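Local atomic coordinates of homoserine dehydrogenase (Staphylococcus aureus M1064, PDB entry 4PG7), a protein that catalyses the NAD(P)-dependent interconversion of aspartate semialdehyde and homoserine, a step of the aspartic acid pathway of amino acid biosynthesis. Residues E44-I49 with D56-H61; G37-I42 with P72-Q77; G32-G37 with L324-A329; L93-E98 with S332-V337; A113-K118 with E136-E141. One frame throughout, in Å; residues are numbered along the deposited sequence.

Contact 1 (E44-I49 with D56-H61)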
# COMPACT_ATOMS: atom_id res chain seq x y z
N GLU A 44 26.71 -0.96 14.36
CA GLU A 44 27.13 -1.03 12.95
C GLU A 44 27.01 0.30 12.21
O GLU A 44 27.73 0.53 11.24
CB GLU A 44 26.34 -2.13 12.23
CG GLU A 44 26.83 -3.51 12.64
CD GLU A 44 25.90 -4.63 12.22
OE1 GLU A 44 24.89 -4.36 11.52
OE2 GLU A 44 26.19 -5.78 12.59
N ASN A 45 26.14 1.20 12.67
CA ASN A 45 25.94 2.49 12.02
C ASN A 45 26.42 3.68 12.82
O ASN A 45 26.18 4.82 12.42
CB ASN A 45 24.46 2.66 11.71
CG ASN A 45 24.00 1.72 10.63
OD1 ASN A 45 24.23 1.98 9.45
ND2 ASN A 45 23.37 0.62 11.01
N ARG A 46 27.11 3.43 13.93
CA ARG A 46 27.47 4.51 14.85
C ARG A 46 28.37 5.55 14.20
O ARG A 46 28.09 6.75 14.27
CB ARG A 46 28.16 3.95 16.10
CG ARG A 46 28.27 4.98 17.22
CD ARG A 46 28.73 4.35 18.53
NE ARG A 46 28.97 5.36 19.56
CZ ARG A 46 29.46 5.11 20.77
NH1 ARG A 46 29.78 3.87 21.13
NH2 ARG A 46 29.63 6.11 21.63
N GLN A 47 29.44 5.09 13.55
CA GLN A 47 30.40 5.98 12.89
C GLN A 47 29.71 6.82 11.82
O GLN A 47 29.94 8.02 11.71
CB GLN A 47 31.57 5.19 12.29
N GLN A 48 28.84 6.17 11.04
CA GLN A 48 28.05 6.85 10.01
C GLN A 48 27.12 7.93 10.57
O GLN A 48 26.99 9.01 9.98
CB GLN A 48 27.24 5.80 9.24
CG GLN A 48 26.21 6.38 8.29
CD GLN A 48 25.58 5.33 7.40
OE1 GLN A 48 25.30 4.21 7.84
NE2 GLN A 48 25.35 5.69 6.14
N ILE A 49 26.47 7.64 11.70
CA ILE A 49 25.56 8.59 12.34
C ILE A 49 26.32 9.80 12.90
O ILE A 49 25.82 10.92 12.89
CB ILE A 49 24.75 7.91 13.48
CG1 ILE A 49 23.78 6.88 12.89
CG2 ILE A 49 23.97 8.94 14.29
CD1 ILE A 49 23.35 5.81 13.88
N ASP A 56 26.42 11.53 18.38
CA ASP A 56 27.03 10.34 18.94
C ASP A 56 26.04 9.64 19.87
O ASP A 56 25.78 10.12 20.97
CB ASP A 56 28.30 10.71 19.70
CG ASP A 56 29.00 9.50 20.30
OD1 ASP A 56 28.82 8.38 19.79
OD2 ASP A 56 29.74 9.69 21.28
N ILE A 57 25.49 8.51 19.41
CA ILE A 57 24.52 7.76 20.19
C ILE A 57 25.21 6.89 21.22
O ILE A 57 25.99 6.00 20.88
CB ILE A 57 23.63 6.84 19.31
CG1 ILE A 57 23.01 7.62 18.15
CG2 ILE A 57 22.54 6.20 20.15
CD1 ILE A 57 22.30 8.90 18.55
N VAL A 58 24.93 7.14 22.49
CA VAL A 58 25.52 6.36 23.57
C VAL A 58 24.41 5.63 24.30
O VAL A 58 23.49 6.24 24.86
CB VAL A 58 26.30 7.25 24.57
CG1 VAL A 58 26.93 6.40 25.67
CG2 VAL A 58 27.38 8.02 23.85
N ILE A 59 24.50 4.30 24.24
CA ILE A 59 23.62 3.43 24.99
C ILE A 59 24.19 3.34 26.39
O ILE A 59 25.10 2.56 26.67
CB ILE A 59 23.52 2.03 24.35
CG1 ILE A 59 23.03 2.15 22.90
CG2 ILE A 59 22.58 1.17 25.16
CD1 ILE A 59 23.01 0.85 22.12
N LYS A 60 23.64 4.16 27.28
CA LYS A 60 24.20 4.31 28.62
C LYS A 60 23.68 3.26 29.60
O LYS A 60 24.37 2.93 30.56
CB LYS A 60 23.88 5.71 29.16
CG LYS A 60 24.66 6.04 30.42
CD LYS A 60 24.62 7.51 30.75
CE LYS A 60 25.26 7.76 32.11
NZ LYS A 60 24.78 9.05 32.66
N HIS A 61 22.45 2.78 29.39
CA HIS A 61 21.86 1.75 30.25
C HIS A 61 21.01 0.80 29.41
O HIS A 61 20.34 1.22 28.46
CB HIS A 61 20.93 2.37 31.32
CG HIS A 61 21.55 3.44 32.16
ND1 HIS A 61 22.41 3.17 33.21
CD2 HIS A 61 21.40 4.78 32.15
CE1 HIS A 61 22.80 4.30 33.77
NE2 HIS A 61 22.20 5.30 33.14

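Contact 2 (G37-I42 with P72-Q77)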
# COMPACT_ATOMS: atom_id res chain seq x y z
N GLY A 37 18.78 -6.66 18.34
CA GLY A 37 18.82 -6.09 17.01
C GLY A 37 19.01 -4.60 16.99
O GLY A 37 19.78 -4.09 16.18
N VAL A 38 18.33 -3.88 17.88
CA VAL A 38 18.52 -2.42 17.99
C VAL A 38 19.96 -2.09 18.33
O VAL A 38 20.55 -1.17 17.75
CB VAL A 38 17.58 -1.79 19.04
CG1 VAL A 38 17.97 -0.35 19.34
CG2 VAL A 38 16.12 -1.84 18.55
N VAL A 39 20.53 -2.83 19.27
CA VAL A 39 21.92 -2.58 19.68
C VAL A 39 22.86 -2.80 18.50
O VAL A 39 23.67 -1.92 18.19
CB VAL A 39 22.32 -3.49 20.87
CG1 VAL A 39 23.81 -3.41 21.14
CG2 VAL A 39 21.54 -3.07 22.12
N LYS A 40 22.72 -3.94 17.82
CA LYS A 40 23.58 -4.27 16.68
C LYS A 40 23.50 -3.22 15.58
O LYS A 40 24.52 -2.80 15.03
CB LYS A 40 23.20 -5.63 16.10
N ILE A 41 22.29 -2.76 15.29
CA ILE A 41 22.10 -1.75 14.26
C ILE A 41 22.77 -0.43 14.63
O ILE A 41 23.40 0.20 13.78
CB ILE A 41 20.61 -1.51 13.97
CG1 ILE A 41 20.00 -2.75 13.28
CG2 ILE A 41 20.43 -0.28 13.09
CD1 ILE A 41 18.49 -2.73 13.21
N ILE A 42 22.63 -0.01 15.88
CA ILE A 42 23.31 1.20 16.35
C ILE A 42 24.83 1.04 16.27
O ILE A 42 25.52 1.93 15.77
CB ILE A 42 22.88 1.58 17.78
CG1 ILE A 42 21.42 2.05 17.77
CG2 ILE A 42 23.79 2.67 18.35
CD1 ILE A 42 20.76 1.99 19.13
N PRO A 72 25.82 -12.57 24.53
CA PRO A 72 26.98 -12.45 23.66
C PRO A 72 27.96 -11.36 24.16
O PRO A 72 27.60 -10.51 24.98
CB PRO A 72 26.39 -12.12 22.28
CG PRO A 72 24.92 -12.40 22.39
CD PRO A 72 24.55 -12.26 23.84
N LEU A 73 29.18 -11.41 23.64
CA LEU A 73 30.26 -10.55 24.08
C LEU A 73 29.96 -9.05 23.90
O LEU A 73 30.33 -8.21 24.74
CB LEU A 73 31.52 -10.91 23.31
CG LEU A 73 32.81 -10.19 23.68
CD1 LEU A 73 33.18 -10.46 25.13
CD2 LEU A 73 33.92 -10.63 22.73
N ASN A 74 29.28 -8.71 22.80
CA ASN A 74 29.05 -7.32 22.47
C ASN A 74 28.21 -6.67 23.59
O ASN A 74 28.47 -5.53 24.00
CB ASN A 74 28.42 -7.17 21.08
CG ASN A 74 26.92 -7.48 21.07
OD1 ASN A 74 26.48 -8.56 21.47
ND2 ASN A 74 26.13 -6.51 20.62
N ILE A 75 27.27 -7.45 24.14
CA ILE A 75 26.37 -6.96 25.18
C ILE A 75 27.10 -6.64 26.47
O ILE A 75 26.76 -5.65 27.11
CB ILE A 75 25.22 -7.94 25.51
CG1 ILE A 75 24.40 -8.26 24.25
CG2 ILE A 75 24.32 -7.35 26.60
CD1 ILE A 75 23.81 -7.06 23.53
N SER A 76 28.10 -7.44 26.81
CA SER A 76 28.86 -7.19 28.03
C SER A 76 29.58 -5.83 28.03
O SER A 76 30.08 -5.42 29.06
CB SER A 76 29.86 -8.32 28.31
OG SER A 76 30.94 -8.33 27.38
N GLN A 77 29.61 -5.11 26.90
CA GLN A 77 30.25 -3.79 26.86
C GLN A 77 29.33 -2.72 27.45
O GLN A 77 29.77 -1.65 27.82
CB GLN A 77 30.60 -3.41 25.42

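Contact 3 (G32-G37 with L324-A329)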
# COMPACT_ATOMS: atom_id res chain seq x y z
N GLY A 32 15.54 -8.42 24.29
CA GLY A 32 15.20 -9.68 23.61
C GLY A 32 15.78 -9.67 22.22
O GLY A 32 16.84 -9.07 21.99
N THR A 33 15.10 -10.31 21.26
CA THR A 33 15.58 -10.32 19.89
C THR A 33 15.50 -8.92 19.29
O THR A 33 16.39 -8.50 18.57
CB THR A 33 14.78 -11.29 19.00
OG1 THR A 33 13.39 -10.98 19.09
CG2 THR A 33 15.00 -12.72 19.45
N VAL A 34 14.45 -8.18 19.61
CA VAL A 34 14.31 -6.82 19.07
C VAL A 34 15.38 -5.90 19.70
O VAL A 34 16.04 -5.14 18.99
CB VAL A 34 12.88 -6.25 19.31
CG1 VAL A 34 12.81 -4.80 18.88
CG2 VAL A 34 11.84 -7.07 18.55
N GLY A 35 15.52 -5.96 21.02
CA GLY A 35 16.54 -5.15 21.73
C GLY A 35 17.95 -5.44 21.25
O GLY A 35 18.70 -4.52 20.94
N SER A 36 18.29 -6.71 21.12
CA SER A 36 19.60 -7.09 20.58
C SER A 36 19.81 -6.54 19.18
O SER A 36 20.87 -5.98 18.88
CB SER A 36 19.75 -8.60 20.56
OG SER A 36 19.51 -9.10 21.86
N GLY A 37 18.78 -6.66 18.34
CA GLY A 37 18.82 -6.09 17.01
C GLY A 37 19.01 -4.60 16.99
O GLY A 37 19.78 -4.09 16.18
N LEU A 324 14.36 -7.87 12.91
CA LEU A 324 15.29 -6.91 12.32
C LEU A 324 14.55 -5.71 11.75
O LEU A 324 15.05 -4.59 11.78
CB LEU A 324 16.11 -7.57 11.20
N ALA A 325 13.37 -5.96 11.19
CA ALA A 325 12.53 -4.90 10.66
C ALA A 325 11.99 -4.01 11.78
O ALA A 325 11.99 -2.79 11.65
CB ALA A 325 11.39 -5.49 9.85
N THR A 326 11.53 -4.62 12.86
CA THR A 326 11.09 -3.89 14.04
C THR A 326 12.26 -3.08 14.61
O THR A 326 12.11 -1.88 14.88
CB THR A 326 10.54 -4.85 15.12
OG1 THR A 326 9.48 -5.62 14.56
CG2 THR A 326 10.01 -4.08 16.31
N GLY A 327 13.42 -3.72 14.75
CA GLY A 327 14.62 -3.05 15.24
C GLY A 327 15.02 -1.90 14.33
O GLY A 327 15.38 -0.81 14.79
N SER A 328 14.94 -2.14 13.02
CA SER A 328 15.29 -1.12 12.04
C SER A 328 14.32 0.07 12.12
O SER A 328 14.73 1.22 11.97
CB SER A 328 15.29 -1.73 10.64
OG SER A 328 15.70 -0.78 9.70
N ALA A 329 13.04 -0.21 12.38
CA ALA A 329 12.06 0.86 12.53
C ALA A 329 12.32 1.69 13.79
O ALA A 329 12.19 2.92 13.76
CB ALA A 329 10.65 0.29 12.54

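Contact 4 (L93-E98 with S332-V337)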
# COMPACT_ATOMS: atom_id res chain seq x y z
N LEU A 93 19.93 11.32 30.42
CA LEU A 93 19.31 10.61 29.31
C LEU A 93 18.44 11.55 28.48
O LEU A 93 17.71 12.38 29.02
CB LEU A 93 18.47 9.44 29.79
CG LEU A 93 19.25 8.29 30.45
CD1 LEU A 93 18.29 7.19 30.82
CD2 LEU A 93 20.35 7.75 29.55
N ASP A 94 18.56 11.41 27.17
CA ASP A 94 17.78 12.21 26.23
C ASP A 94 16.59 11.42 25.71
O ASP A 94 15.51 11.98 25.49
CB ASP A 94 18.69 12.62 25.07
CG ASP A 94 19.92 13.37 25.54
OD1 ASP A 94 19.74 14.42 26.21
OD2 ASP A 94 21.06 12.91 25.27
N ILE A 95 16.79 10.11 25.50
CA ILE A 95 15.79 9.25 24.88
C ILE A 95 15.71 7.88 25.55
O ILE A 95 16.74 7.27 25.84
CB ILE A 95 16.12 9.02 23.38
CG1 ILE A 95 16.38 10.35 22.66
CG2 ILE A 95 14.99 8.24 22.71
CD1 ILE A 95 16.83 10.20 21.22
N ILE A 96 14.49 7.40 25.75
CA ILE A 96 14.25 6.05 26.26
C ILE A 96 13.64 5.20 25.15
O ILE A 96 12.62 5.58 24.55
CB ILE A 96 13.26 6.05 27.44
CG1 ILE A 96 13.68 7.04 28.52
CG2 ILE A 96 13.11 4.64 28.01
CD1 ILE A 96 14.97 6.68 29.20
N VAL A 97 14.28 4.07 24.87
CA VAL A 97 13.82 3.14 23.85
C VAL A 97 13.27 1.90 24.54
O VAL A 97 14.01 1.17 25.19
CB VAL A 97 14.96 2.73 22.92
CG1 VAL A 97 14.47 1.73 21.87
CG2 VAL A 97 15.55 3.96 22.26
N GLU A 98 11.96 1.69 24.44
CA GLU A 98 11.32 0.59 25.14
C GLU A 98 10.96 -0.54 24.19
O GLU A 98 10.21 -0.35 23.23
CB GLU A 98 10.09 1.10 25.88
CG GLU A 98 9.43 0.07 26.77
CD GLU A 98 8.28 -0.64 26.06
OE1 GLU A 98 7.34 0.07 25.62
OE2 GLU A 98 8.32 -1.88 25.96
N SER A 332 15.24 3.97 13.07
CA SER A 332 14.75 5.02 12.19
C SER A 332 14.06 6.12 13.00
O SER A 332 14.39 7.29 12.86
CB SER A 332 13.81 4.44 11.14
OG SER A 332 13.30 5.45 10.31
N ASP A 333 13.12 5.73 13.86
CA ASP A 333 12.46 6.69 14.75
C ASP A 333 13.47 7.43 15.62
O ASP A 333 13.30 8.62 15.91
CB ASP A 333 11.42 6.01 15.65
CG ASP A 333 10.10 5.72 14.92
OD1 ASP A 333 9.81 6.36 13.89
OD2 ASP A 333 9.33 4.86 15.41
N LEU A 334 14.51 6.72 16.05
CA LEU A 334 15.57 7.28 16.85
C LEU A 334 16.32 8.41 16.12
O LEU A 334 16.52 9.50 16.68
CB LEU A 334 16.53 6.17 17.27
CG LEU A 334 17.71 6.51 18.18
CD1 LEU A 334 17.23 7.19 19.45
CD2 LEU A 334 18.47 5.23 18.50
N LEU A 335 16.73 8.15 14.88
CA LEU A 335 17.41 9.18 14.09
C LEU A 335 16.50 10.38 13.83
O LEU A 335 16.95 11.53 13.83
CB LEU A 335 17.91 8.60 12.78
CG LEU A 335 18.99 7.52 12.92
CD1 LEU A 335 19.40 7.04 11.54
CD2 LEU A 335 20.19 8.04 13.69
N ASN A 336 15.22 10.12 13.59
CA ASN A 336 14.28 11.22 13.40
C ASN A 336 14.23 12.13 14.61
O ASN A 336 14.28 13.34 14.47
CB ASN A 336 12.88 10.71 13.15
CG ASN A 336 12.00 11.74 12.48
OD1 ASN A 336 12.03 11.91 11.25
ND2 ASN A 336 11.23 12.45 13.28
N VAL A 337 14.10 11.54 15.79
CA VAL A 337 14.09 12.31 17.02
C VAL A 337 15.43 13.03 17.20
O VAL A 337 15.47 14.14 17.69
CB VAL A 337 13.77 11.42 18.24
CG1 VAL A 337 13.97 12.18 19.54
CG2 VAL A 337 12.35 10.89 18.16

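Contact 5 (A113-K118 with E136-E141)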
# COMPACT_ATOMS: atom_id res chain seq x y z
N ALA A 113 8.94 8.65 32.15
CA ALA A 113 9.95 9.15 31.22
C ALA A 113 9.51 10.45 30.56
O ALA A 113 10.27 11.43 30.51
CB ALA A 113 10.27 8.10 30.16
N LEU A 114 8.27 10.47 30.09
CA LEU A 114 7.71 11.64 29.42
C LEU A 114 7.58 12.83 30.39
O LEU A 114 7.89 13.97 30.02
CB LEU A 114 6.36 11.31 28.78
CG LEU A 114 6.38 10.28 27.65
CD1 LEU A 114 4.99 9.76 27.36
CD2 LEU A 114 7.01 10.86 26.39
N LYS A 115 7.14 12.55 31.61
CA LYS A 115 7.05 13.57 32.65
C LYS A 115 8.43 14.13 32.99
O LYS A 115 8.56 15.30 33.35
CB LYS A 115 6.37 13.02 33.90
CG LYS A 115 4.86 12.89 33.76
CD LYS A 115 4.23 12.14 34.92
CE LYS A 115 2.72 12.17 34.81
NZ LYS A 115 2.02 11.54 35.96
N ASN A 116 9.46 13.29 32.86
CA ASN A 116 10.84 13.72 33.04
C ASN A 116 11.49 14.31 31.78
O ASN A 116 12.71 14.49 31.71
CB ASN A 116 11.67 12.56 33.57
CG ASN A 116 11.22 12.11 34.95
OD1 ASN A 116 10.36 12.73 35.56
ND2 ASN A 116 11.80 11.04 35.44
N LYS A 117 10.67 14.63 30.78
CA LYS A 117 11.11 15.32 29.58
C LYS A 117 12.07 14.47 28.76
O LYS A 117 13.00 14.99 28.16
CB LYS A 117 11.76 16.68 29.91
CG LYS A 117 10.95 17.55 30.87
CD LYS A 117 9.58 17.88 30.30
CE LYS A 117 8.88 19.03 31.02
NZ LYS A 117 8.05 18.58 32.18
N LYS A 118 11.83 13.16 28.71
CA LYS A 118 12.60 12.28 27.85
C LYS A 118 11.76 11.83 26.67
O LYS A 118 10.60 11.44 26.84
CB LYS A 118 13.10 11.06 28.63
CG LYS A 118 13.86 11.46 29.90
CD LYS A 118 14.73 10.33 30.41
N GLU A 136 0.64 9.74 23.86
CA GLU A 136 0.77 10.84 22.90
C GLU A 136 0.44 12.21 23.54
O GLU A 136 1.14 13.19 23.27
CB GLU A 136 -0.12 10.59 21.68
CG GLU A 136 0.47 9.59 20.70
CD GLU A 136 -0.24 9.58 19.37
OE1 GLU A 136 -1.42 9.16 19.32
OE2 GLU A 136 0.41 10.00 18.37
N ASP A 137 -0.61 12.26 24.36
CA ASP A 137 -1.03 13.52 25.02
C ASP A 137 0.02 13.96 26.03
O ASP A 137 0.34 15.15 26.14
CB ASP A 137 -2.35 13.34 25.78
CG ASP A 137 -3.55 13.12 24.87
OD1 ASP A 137 -3.46 13.34 23.64
OD2 ASP A 137 -4.61 12.73 25.41
N LEU A 138 0.52 13.00 26.79
CA LEU A 138 1.50 13.26 27.83
C LEU A 138 2.80 13.75 27.20
O LEU A 138 3.45 14.66 27.72
CB LEU A 138 1.72 11.99 28.66
CG LEU A 138 2.34 12.11 30.05
CD1 LEU A 138 1.61 13.11 30.94
CD2 LEU A 138 2.36 10.73 30.69
N ALA A 139 3.16 13.19 26.05
CA ALA A 139 4.33 13.63 25.30
C ALA A 139 4.19 15.09 24.82
O ALA A 139 5.07 15.92 25.09
CB ALA A 139 4.58 12.73 24.12
N GLU A 140 3.09 15.39 24.13
CA GLU A 140 2.81 16.75 23.65
C GLU A 140 2.84 17.74 24.81
O GLU A 140 3.45 18.82 24.71
CB GLU A 140 1.44 16.84 22.95
CG GLU A 140 1.11 18.25 22.46
CD GLU A 140 -0.33 18.44 22.01
OE1 GLU A 140 -0.94 17.48 21.49
OE2 GLU A 140 -0.86 19.56 22.17
N GLU A 141 2.18 17.35 25.89
CA GLU A 141 2.13 18.11 27.13
C GLU A 141 3.50 18.45 27.71
O GLU A 141 3.70 19.52 28.29
CB GLU A 141 1.30 17.31 28.12
CG GLU A 141 1.12 17.89 29.51
CD GLU A 141 0.13 17.06 30.31
OE1 GLU A 141 0.48 16.59 31.41
OE2 GLU A 141 -1.00 16.83 29.81

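Contact 1 (E44-I49 with D56-H61)
Arg46 sends CG anti to its backbone N (chi1 -167°) and stays extended as far as NE, while Asp56 turns its carboxylate anti to its own N (chi1 -179°); together the two torsions carry a helix side chain to the start of the strand. The guanidinium comes in side-on, and both its bonds end on one oxygen. Arg46 NE reaches Asp56 OD1 at 3.0 Å, nearly along the C-O axis, and Arg46 NH2 meets the same OD1 at 3.0 Å on its syn side. The two planes are almost coplanar, 18° apart. Ile57 O lies over one face of the guanidinium, 3.3 Å from Arg46 NE but at too poor an angle to bond, and Val58 CG2 approaches Arg46 NH2 obliquely. One turn on, Ile49 CG2 touches Ile57 CG1 at 4.2 Å, an apolar contact beside the salt bridge that joins helix 33-53 to strand 55-63 of a beta-alpha-beta unit. Asp56 OD1 also accepts a bond from Gln50 NE2, so three N-H groups converge on a single oxygen of a buried residue. This gathering of donors, with the positive charge of Arg46, would favour an ionised Asp56 and should hold OD1 in place.

Contact 2 (G37-I42 with P72-Q77)
Val39 and Ile75 make the apolar part of this contact, with Val39 CG1 4.4 Å from Ile75 CD1. The valine holds CG1 anti to its backbone N (chi1 170°), and its CB points at the other segment. Ile75 starts off to one side, and it is the end of its chain that comes nearer to the helix. The touch is light: only 89 Å² is buried in all between the two segments.

A polar group meets a methyl in the second kind of contact. Asn74 ND2 lies 3.9 Å from Val39 CG1, the two side chains passing at a slant, and no hydrogen bond spans the segments. The amide instead makes a weak hydrogen bond to Glu43 OE2, one turn further along the same helix, so Asn74 packs on helix 33-53 and is also weakly bonded to it.

Local hydrogen bonds shape 72-77, which has helical backbone angles from Leu73 to Gln77 but lacks the regular helical bonding. Ser76 OG donates to Leu73 O at 2.7 Å, and Gln77 N binds Asn74 O at 3.1 Å. On 37-42 the bonding is regular alpha-helical.

The segment 72-77 belongs to the loop between strands 55-63 and 80-81 of the Rossmann-type domain. Here it covers the flank of helix 33-53, with Ile75 also resting on Leu31. Val39 continues inward onto Leu28 of strand 22-29 and Tyr78, while Val38 and Ile41 of the same helix pack against helix 323-339.

Contact 3 (G32-G37 with L324-A329)
Gly32 O, just ahead of the turn on which Val34 meets Thr326, is gripped twice by Ser36. The backbone N of Ser36 binds Gly32 O at 2.9 Å, and Ser36 OG donates to the same oxygen at 2.7 Å, the two arriving from opposite faces of the carbonyl plane. Gly32 sits at the N-cap position of helix 33-53, so the doubled bond ties down the first turn.

Across the contact there is packing without hydrogen bonds. Thr326 CG2 lies 3.9 Å from Val34 CG1 and 4.2 Å from Val34 CG2, wedged against both valine methyls, the side chains crossing at about a right angle. With chi1 at -57°, Thr326 turns CG2 anti to its backbone N and keeps OG1 beside that N, where the hydroxyl bonds to Gly322 O in the preceding turn. Beside this pair the CA atoms of Val34 and Gly327 stand 5.4 Å apart, an approach that the lack of a side chain on Gly327 allows.

Gly32 and Gly35 are consistent with the GxGxxG pattern of a Rossmann nucleotide-binding turn; an acetate ion about 4 Å from the side chain of Val34 is probably from the crystallisation liquor. Helix 323-339, nearly 300 residues on in the chain, lays its first turns against the opening of helix 33-53. Val34 also touches Val99 after strand 95-98, Thr326 reaches Ala123 after strand 119-122, and Thr33 OG1 hydrogen-bonds Ser323 OG.

Contact 4 (L93-E98 with S332-V337)
No flat group takes part where Ile95 meets Leu334 and Val337: branched aliphatic chains do all the touching, so there are neither faces nor edges to match. Ile95 supplies the strand side. Its CB points at the helix, and CD1, at the tip, lies 3.5 Å from Leu334 CD1, a tight methyl-to-methyl approach. The other branch of the isoleucine joins in, Ile95 CG2 standing 4.1 Å from the same Leu334 CD1, so that both branches of Ile95 face this one leucine methyl.

Leu334 gets there by swinging CG anti to its backbone N (chi1 -178°), which brings its end closer to the strand than its CB direction alone would. One turn further on, Val337 directs its CB at the strand and meets Ile95 tip to tip, its CG1 3.9 Å from Ile95 CD1. Together the two helix residues straddle the isoleucine tip. All three side chains are buried, and the segments bury 158 Å² between them, with no hydrogen bond across.

Strand 95-98 lies inside the parallel sheet, between strands 22-29 and 119-122, and helix 323-339 packs over one side of it. Ile95 also touches Leu24 and His119 on the flanking strands. Leu334 reaches Ile121, and Val337 extends to His119 and Lys147, so the helix covers several strands in turn. A helix from late in the sequence thereby closes over the core of the NAD-binding domain.

Contact 5 (A113-K118 with E136-E141)
Leu114 leaves its helix with CB directed at helix 129-141, and its CG stands beside the backbone N (chi1 -64°), carrying the fork across to Leu138 and Ala139. At the fork the two methyls divide the work. Leu114 CD1 lies 4.1 Å from Ala139 N and 4.2 Å from Leu138 CB, near the junction of these two residues. Leu114 CD2 settles on the alanine itself, 3.8 Å from Ala139 CB and 4.0 Å from Ala139 CA. The small alanine lets the leucine come right up to the opposing helix, where the CA atoms of Leu114 and Ala139 are 5.7 Å apart.

Lys115 adds an outer layer. Stretched out past CG, its chain passes Leu138 at a slant, so that the aliphatic Lys115 CE comes 4.1 Å from Leu138 CD1 while the ammonium group leads away from the leucine on the exposed side.

Just after Leu114 the helix ends in a Schellman motif, with Lys117 as its positive-phi C-prime residue: Lys118 N bonds to Ala113 O and Lys117 N to Leu114 O. Asn142, just after the second helix, accepts from Lys117 NZ and donates to Leu138 O, a further tie between the two helix ends.

Helices 106-115 and 129-141 pack against each other beside strands 119-122 and 146-147. Leu114 also rests on Val120 of strand 119-122 and on Val144, and Ala139 on Leu146 of strand 146-147.

Contacts 1, 2 and 3 all use helix 33-53, at successive, partly overlapping levels (contacts 2 and 3 share Gly37), and touch strand 55-63, the loop before strand 80-81 and helix 323-339 respectively. Helix 323-339 recurs in contact 4, where it lies over strand 95-98. Contacts 1 to 4 are mostly buried, whereas contact 5 is partly buried, with the exposed Lys115 on its outer side. Contact 1 alone has a salt bridge between its segments; the others meet through apolar or mixed packing without hydrogen bonds across. Ile42 joins contacts 1, 2 and 4 by touching Ile57, Ile59 and Leu334, while Ile96 packs on Ala113 and Lys118, linking contacts 4 and 5.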